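Local coordinates for protein exosome complex component Rrp42 (Pyrococcus abyssi, PDB 2PO1) that is a probably non-catalytic subunit of the RNA-degrading archaeal exosome that binds RNA and is thought to contribute to structuring the Rrp41 active site, at residues C[259-262]-C[263-267]; C[72-75]-C[76-79]; C[215-218]-C[219-222]; C[109-112]-C[113-117]; C[245-248]-C[249-253]. All coordinates share one frame; numbering follows the deposited sequence. Where two conformers were deposited one is given.

Interaction 1: residues C[259-262]-C[263-267]; sequences KKAE and EIRKL
Arg265 reaches back along its helix to Glu262, and the grip is easiest to follow from CB. That atom rests 3.4 Å from Ala261 O, one turn earlier. CG stands anti to the backbone N (chi1 -163°), and bends at chi2 and chi3 fold the chain back, so that Ala261 O comes to lie over the centre of one face of the guanidinium, 3.8 Å above its plane. At the edge, NE is 3.0 Å from Glu262 OE2 and NH2 is 2.9 Å from that same oxygen, a side-on salt bridge that loads one atom with two donors. Both approach from one face of the carboxylate, whose plane is turned 43° from the guanidinium. NH1 points onward to Ile195 O. These are i to i+3 and i to i+4 pairs on the long helix 247-275, whose buried side packs on strand 197-204 through Ala261 and Ile264. The other carboxylate oxygen, Glu262 OE1, is met on its anti side by Lys266 NZ at 3.3 Å, extending the network to three residues. On another flank Lys260 NZ forms a salt bridge with Glu263 OE1, though the place of that oxygen is less certain, and hydrogen-bonds to Glu34 O.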
# COMPACT_ATOMS: atom_id res chain seq x y z
N LYS C 259 -15.20 -38.95 8.72
CA LYS C 259 -14.49 -40.06 9.30
C LYS C 259 -13.10 -39.62 9.67
O LYS C 259 -12.61 -39.86 10.75
CB LYS C 259 -14.41 -41.19 8.29
CG LYS C 259 -13.75 -42.43 8.84
CD LYS C 259 -13.78 -43.52 7.78
CE LYS C 259 -13.07 -43.07 6.49
NZ LYS C 259 -13.16 -44.14 5.44
N LYS C 260 -12.43 -38.94 8.76
CA LYS C 260 -11.08 -38.51 9.02
C LYS C 260 -11.11 -37.38 10.06
O LYS C 260 -10.21 -37.29 10.93
CB LYS C 260 -10.43 -38.07 7.69
CG LYS C 260 -10.31 -39.28 6.74
CD LYS C 260 -8.95 -39.90 6.94
CE LYS C 260 -8.98 -41.07 7.74
NZ LYS C 260 -7.58 -41.59 7.96
N ALA C 261 -12.12 -36.52 9.99
CA ALA C 261 -12.21 -35.37 10.94
C ALA C 261 -12.33 -35.95 12.35
O ALA C 261 -11.74 -35.45 13.31
CB ALA C 261 -13.39 -34.52 10.63
N GLU C 262 -13.07 -37.02 12.49
CA GLU C 262 -13.26 -37.58 13.81
C GLU C 262 -11.97 -38.15 14.33
O GLU C 262 -11.72 -38.04 15.52
CB GLU C 262 -14.39 -38.59 13.86
CG GLU C 262 -14.83 -39.02 15.32
CD GLU C 262 -14.82 -37.85 16.39
OE1 GLU C 262 -14.19 -38.03 17.48
OE2 GLU C 262 -15.43 -36.76 16.13
N GLU C 263 -11.19 -38.81 13.48
CA GLU C 263 -9.90 -39.38 13.89
C GLU C 263 -8.97 -38.22 14.30
O GLU C 263 -8.19 -38.33 15.24
CB GLU C 263 -9.30 -40.14 12.71
CG GLU C 263 -10.08 -41.42 12.30
CD GLU C 263 -9.44 -42.11 11.09
OE1 GLU C 263 -8.68 -41.45 10.40
OE2 GLU C 263 -9.72 -43.28 10.81
N ILE C 264 -9.08 -37.10 13.60
CA ILE C 264 -8.27 -35.92 13.90
C ILE C 264 -8.74 -35.21 15.18
O ILE C 264 -7.90 -34.79 16.01
CB ILE C 264 -8.25 -34.98 12.69
CG1 ILE C 264 -7.58 -35.74 11.52
CG2 ILE C 264 -7.60 -33.68 13.07
CD1 ILE C 264 -7.00 -34.93 10.54
N ARG C 265 -10.06 -35.10 15.35
CA ARG C 265 -10.60 -34.48 16.59
C ARG C 265 -10.06 -35.17 17.83
O ARG C 265 -9.64 -34.51 18.80
CB ARG C 265 -12.11 -34.55 16.57
CG ARG C 265 -12.87 -33.64 17.53
CD ARG C 265 -13.88 -32.87 16.62
NE ARG C 265 -14.58 -33.85 15.81
CZ ARG C 265 -14.95 -33.72 14.55
NH1 ARG C 265 -14.74 -32.61 13.83
NH2 ARG C 265 -15.53 -34.75 13.99
N LYS C 266 -10.06 -36.50 17.82
CA LYS C 266 -9.43 -37.22 18.91
C LYS C 266 -7.97 -36.78 19.20
O LYS C 266 -7.58 -36.66 20.35
CB LYS C 266 -9.52 -38.71 18.68
CG LYS C 266 -10.93 -39.22 18.63
CD LYS C 266 -10.93 -40.75 18.64
CE LYS C 266 -12.27 -41.32 18.19
NZ LYS C 266 -13.38 -40.80 19.03
N LEU C 267 -7.17 -36.54 18.16
CA LEU C 267 -5.79 -36.10 18.35
C LEU C 267 -5.72 -34.68 18.92
O LEU C 267 -4.92 -34.41 19.81
CB LEU C 267 -5.01 -36.13 17.04
CG LEU C 267 -4.85 -37.54 16.51
CD1 LEU C 267 -4.34 -37.55 15.04
CD2 LEU C 267 -3.95 -38.39 17.46

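Interaction 2: residues C[72-75]-C[76-79]; sequences EPFP and DTPN. With nucleotides of chain A.
Phe74 and Thr77 meet across a tight turn, the Thr77 hydroxyl lying near the plane of the aromatic ring at its edge, while an RNA base covers one face of that ring. The base is the adenine of A7 of chain A. Its C5 lies 3.3 Å above the ring plane, offset toward the rim, and A7 C4 is 3.3 Å from Phe74 CZ. A6 of chain A has its N3 3.1 Å from Phe74 CE1, so two successive nucleotides meet the ring, one over a face and one obliquely from the opposite side of its plane. Asp76 turns its carboxylate back under the root of the ring: OD1 is 3.4 Å from Phe74 CB, and OD2 leads toward the Watson-Crick edge of A7. Thr77 OG1 occupies the place between the backbone N and the carbonyl carbon (chi1 53°), from which it reaches water 1 at 3.0 Å; the water accepts the N-H of Phe74 at 2.8 Å and so links the two residues. The backbone closes with Thr77 N to Phe74 O at 2.7 Å, the donor standing 44° out of the carbonyl plane. Farther along, Pro73 CG is 3.6 Å from Pro78 CA, and the backbone of Pro78 is hydrogen-bonded to Gly133. Phe74 to Thr77 form a type I beta turn with Pro75 and Asp76 at its two central positions, in the loop joining strands 60-71 and 82-89; with a base laid over its aromatic ring, this turn is an RNA-binding element of the subunit.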
# COMPACT_ATOMS: atom_id res chain seq x y z
N GLU C 72 -14.58 -2.92 20.65
CA GLU C 72 -15.97 -2.70 20.29
C GLU C 72 -16.46 -3.74 19.31
O GLU C 72 -15.71 -4.13 18.41
CB GLU C 72 -16.10 -1.34 19.62
CG GLU C 72 -15.29 -0.23 20.23
CD GLU C 72 -15.65 1.14 19.62
OE1 GLU C 72 -16.17 1.20 18.48
OE2 GLU C 72 -15.41 2.17 20.30
N PRO C 73 -17.72 -4.17 19.41
CA PRO C 73 -18.17 -5.08 18.36
C PRO C 73 -18.49 -4.33 17.06
O PRO C 73 -18.38 -3.09 17.00
CB PRO C 73 -19.43 -5.71 18.95
CG PRO C 73 -19.97 -4.66 19.86
CD PRO C 73 -18.79 -3.88 20.39
N PHE C 74 -18.83 -5.06 16.01
CA PHE C 74 -19.20 -4.43 14.76
C PHE C 74 -20.60 -3.87 14.92
O PHE C 74 -21.47 -4.53 15.53
CB PHE C 74 -19.10 -5.41 13.59
CG PHE C 74 -17.71 -5.92 13.37
CD1 PHE C 74 -16.72 -5.09 12.84
CD2 PHE C 74 -17.37 -7.22 13.72
CE1 PHE C 74 -15.43 -5.55 12.67
CE2 PHE C 74 -16.08 -7.69 13.51
CZ PHE C 74 -15.12 -6.85 13.00
N PRO C 75 -20.83 -2.65 14.42
CA PRO C 75 -22.09 -1.94 14.56
C PRO C 75 -23.30 -2.89 14.45
O PRO C 75 -24.18 -2.88 15.31
CB PRO C 75 -22.06 -0.96 13.39
CG PRO C 75 -20.60 -0.65 13.20
CD PRO C 75 -19.83 -1.87 13.66
N ASP C 76 -23.28 -3.71 13.42
CA ASP C 76 -24.35 -4.63 13.03
C ASP C 76 -24.56 -5.77 14.03
O ASP C 76 -25.63 -6.38 14.05
CB ASP C 76 -23.97 -5.25 11.67
CG ASP C 76 -22.45 -5.36 11.49
OD1 ASP C 76 -21.76 -4.36 11.82
OD2 ASP C 76 -21.94 -6.41 11.03
N THR C 77 -23.52 -6.08 14.81
CA THR C 77 -23.57 -7.23 15.72
C THR C 77 -23.05 -6.87 17.11
O THR C 77 -21.98 -7.36 17.52
CB THR C 77 -22.75 -8.40 15.19
OG1 THR C 77 -21.42 -7.96 14.87
CG2 THR C 77 -23.44 -9.01 13.96
N PRO C 78 -23.83 -6.08 17.88
CA PRO C 78 -23.38 -5.58 19.16
C PRO C 78 -23.40 -6.72 20.20
O PRO C 78 -22.87 -6.59 21.29
CB PRO C 78 -24.41 -4.51 19.49
CG PRO C 78 -25.65 -4.96 18.84
CD PRO C 78 -25.22 -5.69 17.60
N ASN C 79 -23.97 -7.85 19.78
CA ASN C 79 -24.09 -8.99 20.69
C ASN C 79 -23.14 -10.12 20.39
O ASN C 79 -23.29 -11.23 20.88
CB ASN C 79 -25.52 -9.48 20.74
CG ASN C 79 -26.39 -8.54 21.49
OD1 ASN C 79 -26.13 -8.24 22.65
ND2 ASN C 79 -27.41 -8.02 20.82
P A A 7 -10.28 -6.11 8.25
OP1 A A 7 -8.95 -6.16 7.57
OP2 A A 7 -11.12 -4.88 8.16
O5' A A 7 -11.04 -7.43 7.69
C5' A A 7 -10.60 -8.74 8.17
C4' A A 7 -11.65 -9.57 8.93
O4' A A 7 -12.26 -8.90 10.08
C3' A A 7 -12.86 -10.01 8.09
O3' A A 7 -12.49 -11.08 7.25
C2' A A 7 -13.80 -10.47 9.20
O2' A A 7 -13.43 -11.70 9.80
C1' A A 7 -13.62 -9.32 10.19
N9 A A 7 -14.59 -8.22 9.94
C8 A A 7 -14.32 -6.96 9.45
N7 A A 7 -15.37 -6.19 9.33
C5 A A 7 -16.42 -6.98 9.78
C6 A A 7 -17.81 -6.74 9.93
N6 A A 7 -18.39 -5.58 9.62
N1 A A 7 -18.59 -7.74 10.41
C2 A A 7 -18.01 -8.91 10.73
N3 A A 7 -16.71 -9.26 10.65
C4 A A 7 -15.96 -8.24 10.16
P A A 6 -5.03 -6.09 11.81
OP1 A A 6 -4.75 -7.51 11.48
OP2 A A 6 -4.65 -5.57 13.15
O5' A A 6 -6.60 -5.80 11.63
C5' A A 6 -7.57 -6.39 12.51
C4' A A 6 -8.87 -6.78 11.79
O4' A A 6 -9.92 -7.01 12.77
C3' A A 6 -9.46 -5.76 10.82
O3' A A 6 -10.17 -6.48 9.82
C2' A A 6 -10.37 -4.93 11.73
O2' A A 6 -11.47 -4.36 11.03
C1' A A 6 -10.84 -5.93 12.79
N9 A A 6 -10.88 -5.43 14.16
C8 A A 6 -9.86 -5.53 15.07
N7 A A 6 -10.13 -5.00 16.23
C5 A A 6 -11.43 -4.52 16.09
C6 A A 6 -12.31 -3.85 16.98
N6 A A 6 -11.98 -3.54 18.24
N1 A A 6 -13.53 -3.50 16.53
C2 A A 6 -13.87 -3.81 15.27
N3 A A 6 -13.12 -4.44 14.35
C4 A A 6 -11.90 -4.78 14.82
O HOH W 1 -18.99 -7.81 16.66

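Interaction 3: residues C[215-218]-C[219-222]; sequences DEEL and VMDG
Val219 N approaches the flat carbonyl group of Glu216 from above, 65° out of its plane, and bonds to the oxygen at 3.0 Å. The next carbonyl, that of Glu217, has a more varied set of neighbours: Met220 N forms a weak bond to its O at 3.4 Å, Met220 CG touches the same atom at 3.3 Å, and water 2 donates to it. Water 2 donates to Met220 O as well, which would bridge the two carbonyls, but more acceptors surround it than it has protons, so the bonds may be shared.

Met220 and Glu217 run side by side, pointing the same way. CG of Met220 lies between its own backbone N and carbonyl carbon (chi1 64°), which turns the extended chain back along Glu217 until CE is 4.0 Å from Glu217 CB. The carboxylate beyond forms a salt bridge with Lys223 and a hydrogen bond with Asn151 N. Val219 lays its two branches against carbonyl oxygens of the preceding turn, with CG1 3.4 Å from Asp215 O and CG2 3.5 Å from Glu216 O; the carbonyl oxygens are thus partly lined by methyl groups. The carboxylate of Glu216 forms a salt bridge with Arg27 and takes the amide N-H of Ser213.

Two i to i+3 bonds, the second weak, lead the chain out of the region of helix 214-219 toward strand 222-228, where Asp221 and Gly222 both face Lys203 in a classic beta bulge. Val219 touches both Ile18 of helix 13-23 and Ile204 of strand 197-204, and Met220 lies on Ala202 and Ile204 of that strand.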
# COMPACT_ATOMS: atom_id res chain seq x y z
N ASP C 215 4.14 -32.74 -3.21
CA ASP C 215 4.39 -33.45 -4.46
C ASP C 215 3.05 -33.87 -5.08
O ASP C 215 2.91 -33.81 -6.28
CB ASP C 215 5.24 -34.69 -4.21
CG ASP C 215 6.70 -34.35 -4.00
OD1 ASP C 215 7.16 -33.31 -4.55
OD2 ASP C 215 7.37 -35.11 -3.27
N GLU C 216 2.08 -34.24 -4.25
CA GLU C 216 0.75 -34.55 -4.79
C GLU C 216 0.02 -33.28 -5.22
O GLU C 216 -0.65 -33.26 -6.26
CB GLU C 216 -0.06 -35.35 -3.82
CG GLU C 216 0.35 -36.81 -3.81
CD GLU C 216 -0.04 -37.56 -2.57
OE1 GLU C 216 0.06 -38.79 -2.61
OE2 GLU C 216 -0.46 -36.96 -1.57
N GLU C 217 0.14 -32.21 -4.44
CA GLU C 217 -0.47 -30.94 -4.85
C GLU C 217 0.11 -30.45 -6.13
O GLU C 217 -0.58 -29.86 -6.96
CB GLU C 217 -0.32 -29.90 -3.80
CG GLU C 217 -1.14 -30.17 -2.56
CD GLU C 217 -0.84 -29.20 -1.45
OE1 GLU C 217 0.20 -28.53 -1.49
OE2 GLU C 217 -1.65 -29.10 -0.53
N LEU C 218 1.39 -30.70 -6.34
CA LEU C 218 2.02 -30.33 -7.61
C LEU C 218 1.40 -30.98 -8.82
O LEU C 218 1.35 -30.38 -9.88
CB LEU C 218 3.54 -30.50 -7.57
CG LEU C 218 4.23 -29.53 -6.61
CD1 LEU C 218 5.70 -29.89 -6.44
CD2 LEU C 218 4.11 -28.04 -7.05
N VAL C 219 0.85 -32.18 -8.68
CA VAL C 219 0.30 -32.87 -9.81
C VAL C 219 -1.23 -32.99 -9.79
O VAL C 219 -1.80 -33.55 -10.70
CB VAL C 219 0.92 -34.29 -9.93
CG1 VAL C 219 2.44 -34.22 -9.66
CG2 VAL C 219 0.25 -35.26 -8.99
N MET C 220 -1.90 -32.47 -8.77
CA MET C 220 -3.31 -32.70 -8.67
C MET C 220 -4.08 -31.94 -9.74
O MET C 220 -3.63 -30.92 -10.27
CB MET C 220 -3.83 -32.30 -7.28
CG MET C 220 -3.70 -30.84 -7.01
SD MET C 220 -4.28 -30.46 -5.39
CE MET C 220 -3.81 -28.73 -5.41
N ASP C 221 -5.27 -32.43 -10.01
CA ASP C 221 -6.15 -31.75 -10.91
C ASP C 221 -6.87 -30.68 -10.16
O ASP C 221 -7.02 -29.57 -10.65
CB ASP C 221 -7.14 -32.75 -11.49
CG ASP C 221 -6.50 -33.58 -12.54
OD1 ASP C 221 -6.00 -33.00 -13.52
OD2 ASP C 221 -6.43 -34.80 -12.37
N GLY C 222 -7.29 -31.00 -8.95
CA GLY C 222 -8.12 -30.09 -8.18
C GLY C 222 -8.17 -30.59 -6.76
O GLY C 222 -7.53 -31.59 -6.43
O HOH W 2 -1.65 -29.36 -9.54

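Interaction 4: residues C[109-112]-C[113-117]; sequences LARV and IDRGI. With nucleotides of chain A.
Arg111 and Arg115 both send CG anti to their carbonyl carbon and then bend at chi3 in opposite senses, 42° in Arg111 and -62° in Arg115, which brings the two guanidinium groups together one helical turn apart. Their NH2 atoms are 3.8 Å apart and the planes are turned by 64°. Arg115 lies flat over the helix, Arg111 O sitting 3.7 Å above one face toward the rim, while NH1 rests 3.6 Å from Val112 CG2. Arg111 reaches out to the RNA instead. Its NH1 bonds to A9 OP2 of chain A at 3.0 Å and, weakly, to A8 OP1 of chain A at 2.8 Å; NH2 adds weak bonds to both A9 oxygens, 2.9 Å to OP2 and 2.8 Å to OP1. The guanidinium thereby spans two consecutive phosphates, with A9 OP2 in plane at its edge. Arg111 NE and Arg115 NH2 each form a salt bridge with an acidic side chain of a neighbouring protein chain, which would hold both rotations and balance some of the charge. Shortened to an alanine, Arg111 would probably leave the A8 and A9 phosphates without this shared clamp and the acidic neighbour without its mate. On the flank, Asp114 turns to Arg118 and Thr85. The arrangement is a phosphate-binding site on helix 104-118 at a subunit interface, consistent with the predicted part of Rrp42 in structuring the Rrp41 active site of an RNase PH-type ring.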
# COMPACT_ATOMS: atom_id res chain seq x y z
N LEU C 109 -7.14 -19.63 2.34
CA LEU C 109 -6.91 -20.47 3.52
C LEU C 109 -7.53 -19.82 4.72
O LEU C 109 -8.25 -20.44 5.42
CB LEU C 109 -5.40 -20.58 3.77
CG LEU C 109 -4.69 -21.53 2.78
CD1 LEU C 109 -3.18 -21.37 2.86
CD2 LEU C 109 -5.08 -23.00 3.04
N ALA C 110 -7.26 -18.53 4.95
CA ALA C 110 -7.85 -17.83 6.11
C ALA C 110 -9.36 -17.89 6.12
O ALA C 110 -10.00 -17.98 7.16
CB ALA C 110 -7.42 -16.38 6.12
N ARG C 111 -9.95 -17.64 4.97
CA ARG C 111 -11.37 -17.48 4.91
C ARG C 111 -12.06 -18.80 5.06
O ARG C 111 -13.04 -18.90 5.73
CB ARG C 111 -11.71 -16.73 3.61
CG ARG C 111 -11.25 -15.34 3.70
CD ARG C 111 -11.59 -14.54 2.48
NE ARG C 111 -12.95 -14.82 1.99
CZ ARG C 111 -14.02 -14.12 2.35
NH1 ARG C 111 -13.93 -13.10 3.25
NH2 ARG C 111 -15.19 -14.42 1.82
N VAL C 112 -11.52 -19.85 4.47
CA VAL C 112 -12.18 -21.14 4.52
C VAL C 112 -12.09 -21.66 5.95
O VAL C 112 -13.00 -22.29 6.42
CB VAL C 112 -11.48 -22.13 3.62
CG1 VAL C 112 -11.92 -23.54 3.90
CG2 VAL C 112 -11.63 -21.73 2.18
N ILE C 113 -10.97 -21.40 6.63
CA ILE C 113 -10.78 -21.92 7.95
C ILE C 113 -11.65 -21.07 8.88
O ILE C 113 -12.24 -21.55 9.83
CB ILE C 113 -9.24 -21.84 8.40
CG1 ILE C 113 -8.40 -22.89 7.69
CG2 ILE C 113 -9.07 -22.09 9.89
CD1 ILE C 113 -9.10 -24.30 7.55
N ASP C 114 -11.71 -19.77 8.62
CA ASP C 114 -12.53 -18.92 9.43
C ASP C 114 -13.96 -19.40 9.32
O ASP C 114 -14.68 -19.47 10.31
CB ASP C 114 -12.45 -17.52 8.87
CG ASP C 114 -13.25 -16.54 9.67
OD1 ASP C 114 -12.65 -15.80 10.48
OD2 ASP C 114 -14.47 -16.48 9.42
N ARG C 115 -14.37 -19.70 8.09
CA ARG C 115 -15.75 -20.07 7.85
C ARG C 115 -16.06 -21.31 8.61
O ARG C 115 -17.13 -21.38 9.23
CB ARG C 115 -16.04 -20.27 6.38
CG ARG C 115 -16.10 -18.92 5.75
CD ARG C 115 -16.88 -19.01 4.48
NE ARG C 115 -16.26 -19.89 3.51
CZ ARG C 115 -15.41 -19.47 2.57
NH1 ARG C 115 -14.94 -20.35 1.73
NH2 ARG C 115 -15.05 -18.19 2.47
N GLY C 116 -15.12 -22.25 8.62
CA GLY C 116 -15.33 -23.55 9.31
C GLY C 116 -15.65 -23.33 10.77
O GLY C 116 -16.46 -24.03 11.35
N ILE C 117 -15.00 -22.34 11.36
CA ILE C 117 -15.15 -22.05 12.78
C ILE C 117 -16.34 -21.16 12.93
O ILE C 117 -17.23 -21.46 13.68
CB ILE C 117 -13.84 -21.45 13.38
CG1 ILE C 117 -12.73 -22.50 13.27
CG2 ILE C 117 -14.05 -20.98 14.83
CD1 ILE C 117 -11.28 -21.96 13.31
P A A 8 -13.02 -11.23 5.75
OP1 A A 8 -12.08 -12.27 5.20
OP2 A A 8 -13.14 -9.95 4.99
O5' A A 8 -14.49 -11.81 6.08
C5' A A 8 -14.75 -13.02 6.84
C4' A A 8 -16.21 -13.22 7.22
O4' A A 8 -16.58 -12.25 8.23
C3' A A 8 -17.31 -12.98 6.19
O3' A A 8 -17.46 -14.03 5.23
C2' A A 8 -18.54 -12.86 7.08
O2' A A 8 -18.92 -14.07 7.73
C1' A A 8 -17.93 -11.88 8.07
N9 A A 8 -17.93 -10.46 7.66
C8 A A 8 -16.88 -9.71 7.18
N7 A A 8 -17.17 -8.46 6.91
C5 A A 8 -18.52 -8.39 7.24
C6 A A 8 -19.44 -7.34 7.19
N6 A A 8 -19.07 -6.12 6.78
N1 A A 8 -20.72 -7.58 7.59
C2 A A 8 -21.06 -8.81 8.01
N3 A A 8 -20.28 -9.89 8.11
C4 A A 8 -19.01 -9.61 7.70
P A A 9 -17.71 -13.65 3.70
OP1 A A 9 -17.69 -14.97 3.03
OP2 A A 9 -16.84 -12.50 3.30
O5' A A 9 -19.20 -13.10 3.68
C5' A A 9 -20.30 -13.99 3.98
C4' A A 9 -21.58 -13.21 3.82
O4' A A 9 -21.50 -12.11 4.74
C3' A A 9 -21.74 -12.53 2.47
O3' A A 9 -22.29 -13.43 1.52
C2' A A 9 -22.68 -11.39 2.79
O2' A A 9 -24.03 -11.80 2.90
C1' A A 9 -22.10 -10.97 4.13
N9 A A 9 -21.14 -9.88 4.03
C8 A A 9 -19.77 -9.95 3.89
N7 A A 9 -19.19 -8.77 3.83
C5 A A 9 -20.25 -7.87 3.94
C6 A A 9 -20.32 -6.46 3.95
N6 A A 9 -19.25 -5.67 3.83
N1 A A 9 -21.54 -5.88 4.08
C2 A A 9 -22.63 -6.66 4.19
N3 A A 9 -22.68 -8.00 4.19
C4 A A 9 -21.46 -8.54 4.07

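Interaction 5: residues C[245-248]-C[249-253]; sequences FKLE and EVMYA
Glu249 meets Lys246 at the start of its helix, and this is the tight part of the contact. CG lies anti to the carbonyl carbon (chi1 -69°) and the chain runs on extended, which carries the Glu249 carboxylate to Lys246 N. OE1 takes that N-H at 2.7 Å, the donor standing 46° out of the carboxylate plane. The same oxygen lies 3.2 Å from Phe245 CA, while the carboxylate and the Phe245 ring are turned 77° to each other. Lys203 forms a salt bridge to OE1 too, so a lysine and a backbone amide share one oxygen. Were an alanine to replace Glu249, the Lys246 amide would probably lack this acceptor and Lys203 its charged partner. Lys246 O in turn takes Val250 N at 3.1 Å. The packed side also includes ordinary apolar contact between Val250 CG2 and Phe245 CB at 4.1 Å, both side chains lying on Ile224, and Leu247 CD1 touching Met251 SD at 3.4 Å, with both residues packing on a neighbouring protein chain. Lys246 NZ forms a salt bridge with an acidic side chain of another protein chain. The exposed side chain of Glu248 marks the solvent side. The Tyr252 hydroxyl is hydrogen-bonded to Glu34. With Lys246 as N-cap and the glutamate three residues on holding its amide, the start of helix 247-275 shows one half of a capping box.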
# COMPACT_ATOMS: atom_id res chain seq x y z
N PHE C 245 -14.95 -31.99 -10.05
CA PHE C 245 -15.29 -33.16 -9.28
C PHE C 245 -16.63 -33.63 -9.76
O PHE C 245 -17.45 -32.83 -10.22
CB PHE C 245 -15.35 -32.80 -7.82
CG PHE C 245 -14.01 -32.54 -7.22
CD1 PHE C 245 -13.37 -33.53 -6.48
CD2 PHE C 245 -13.38 -31.32 -7.41
CE1 PHE C 245 -12.16 -33.33 -5.92
CE2 PHE C 245 -12.12 -31.10 -6.83
CZ PHE C 245 -11.50 -32.12 -6.08
N LYS C 246 -16.85 -34.93 -9.66
CA LYS C 246 -18.13 -35.52 -9.90
C LYS C 246 -18.91 -35.39 -8.60
O LYS C 246 -18.31 -35.33 -7.52
CB LYS C 246 -17.98 -37.00 -10.26
CG LYS C 246 -17.25 -37.27 -11.56
CD LYS C 246 -17.95 -36.55 -12.69
CE LYS C 246 -17.43 -37.01 -14.03
NZ LYS C 246 -18.08 -36.18 -15.05
N LEU C 247 -20.23 -35.34 -8.72
CA LEU C 247 -21.11 -35.27 -7.55
C LEU C 247 -20.83 -36.46 -6.58
O LEU C 247 -20.84 -36.30 -5.35
CB LEU C 247 -22.58 -35.31 -8.01
CG LEU C 247 -23.77 -35.09 -7.05
CD1 LEU C 247 -24.45 -36.34 -6.72
CD2 LEU C 247 -23.39 -34.31 -5.80
N GLU C 248 -20.58 -37.63 -7.14
CA GLU C 248 -20.29 -38.81 -6.35
C GLU C 248 -18.93 -38.70 -5.70
O GLU C 248 -18.71 -39.33 -4.69
CB GLU C 248 -20.36 -40.06 -7.19
CG GLU C 248 -20.12 -39.75 -8.64
CD GLU C 248 -21.38 -39.26 -9.34
OE1 GLU C 248 -22.49 -39.86 -9.12
OE2 GLU C 248 -21.25 -38.28 -10.11
N GLU C 249 -18.02 -37.91 -6.25
CA GLU C 249 -16.71 -37.67 -5.59
C GLU C 249 -16.86 -36.77 -4.40
O GLU C 249 -16.26 -37.00 -3.36
CB GLU C 249 -15.68 -37.09 -6.57
CG GLU C 249 -15.23 -38.13 -7.66
CD GLU C 249 -14.45 -37.50 -8.81
OE1 GLU C 249 -14.55 -36.27 -9.00
OE2 GLU C 249 -13.74 -38.23 -9.53
N VAL C 250 -17.65 -35.72 -4.55
CA VAL C 250 -18.04 -34.87 -3.42
C VAL C 250 -18.69 -35.63 -2.27
O VAL C 250 -18.27 -35.53 -1.11
CB VAL C 250 -18.97 -33.76 -3.90
CG1 VAL C 250 -19.57 -32.95 -2.72
CG2 VAL C 250 -18.19 -32.91 -4.87
N MET C 251 -19.73 -36.38 -2.59
CA MET C 251 -20.39 -37.23 -1.62
C MET C 251 -19.38 -38.13 -0.88
O MET C 251 -19.37 -38.19 0.34
CB MET C 251 -21.42 -38.10 -2.34
CG MET C 251 -22.54 -37.32 -3.03
SD MET C 251 -23.71 -38.30 -4.05
CE MET C 251 -24.18 -39.67 -2.98
N TYR C 252 -18.52 -38.80 -1.63
CA TYR C 252 -17.41 -39.55 -1.06
C TYR C 252 -16.54 -38.69 -0.16
O TYR C 252 -16.17 -39.11 0.94
CB TYR C 252 -16.53 -40.13 -2.21
CG TYR C 252 -15.19 -40.62 -1.70
CD1 TYR C 252 -14.07 -39.79 -1.75
CD2 TYR C 252 -15.07 -41.88 -1.10
CE1 TYR C 252 -12.89 -40.18 -1.27
CE2 TYR C 252 -13.86 -42.31 -0.63
CZ TYR C 252 -12.78 -41.44 -0.70
OH TYR C 252 -11.54 -41.78 -0.23
N ALA C 253 -16.19 -37.49 -0.63
CA ALA C 253 -15.33 -36.62 0.12
C ALA C 253 -16.02 -36.26 1.46
O ALA C 253 -15.39 -36.24 2.52
CB ALA C 253 -15.06 -35.33 -0.69

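Interactions 2 and 4 hold the RNA: their centres are 20 Å apart, nearest atoms about 9 Å, and together they touch four consecutive nucleotides, A6 and A7 at the loop, A8 and A9 at the helix. The other three stand back, with nearest atoms about 15 Å (interaction 3), 19 Å (interaction 5) and 20 Å (interaction 1) from the nucleic acid. Interactions 1 and 5 share helix 247-275, about 6 Å apart at their nearest atoms. Interaction 5 also touches interaction 3, Phe245 CZ lying 3.7 Å from Gly222 C, so the helix start meets the bulged strand entry. Interactions 2 and 3, whose centres are 42 Å apart, lie on opposite sides of the chain's centre.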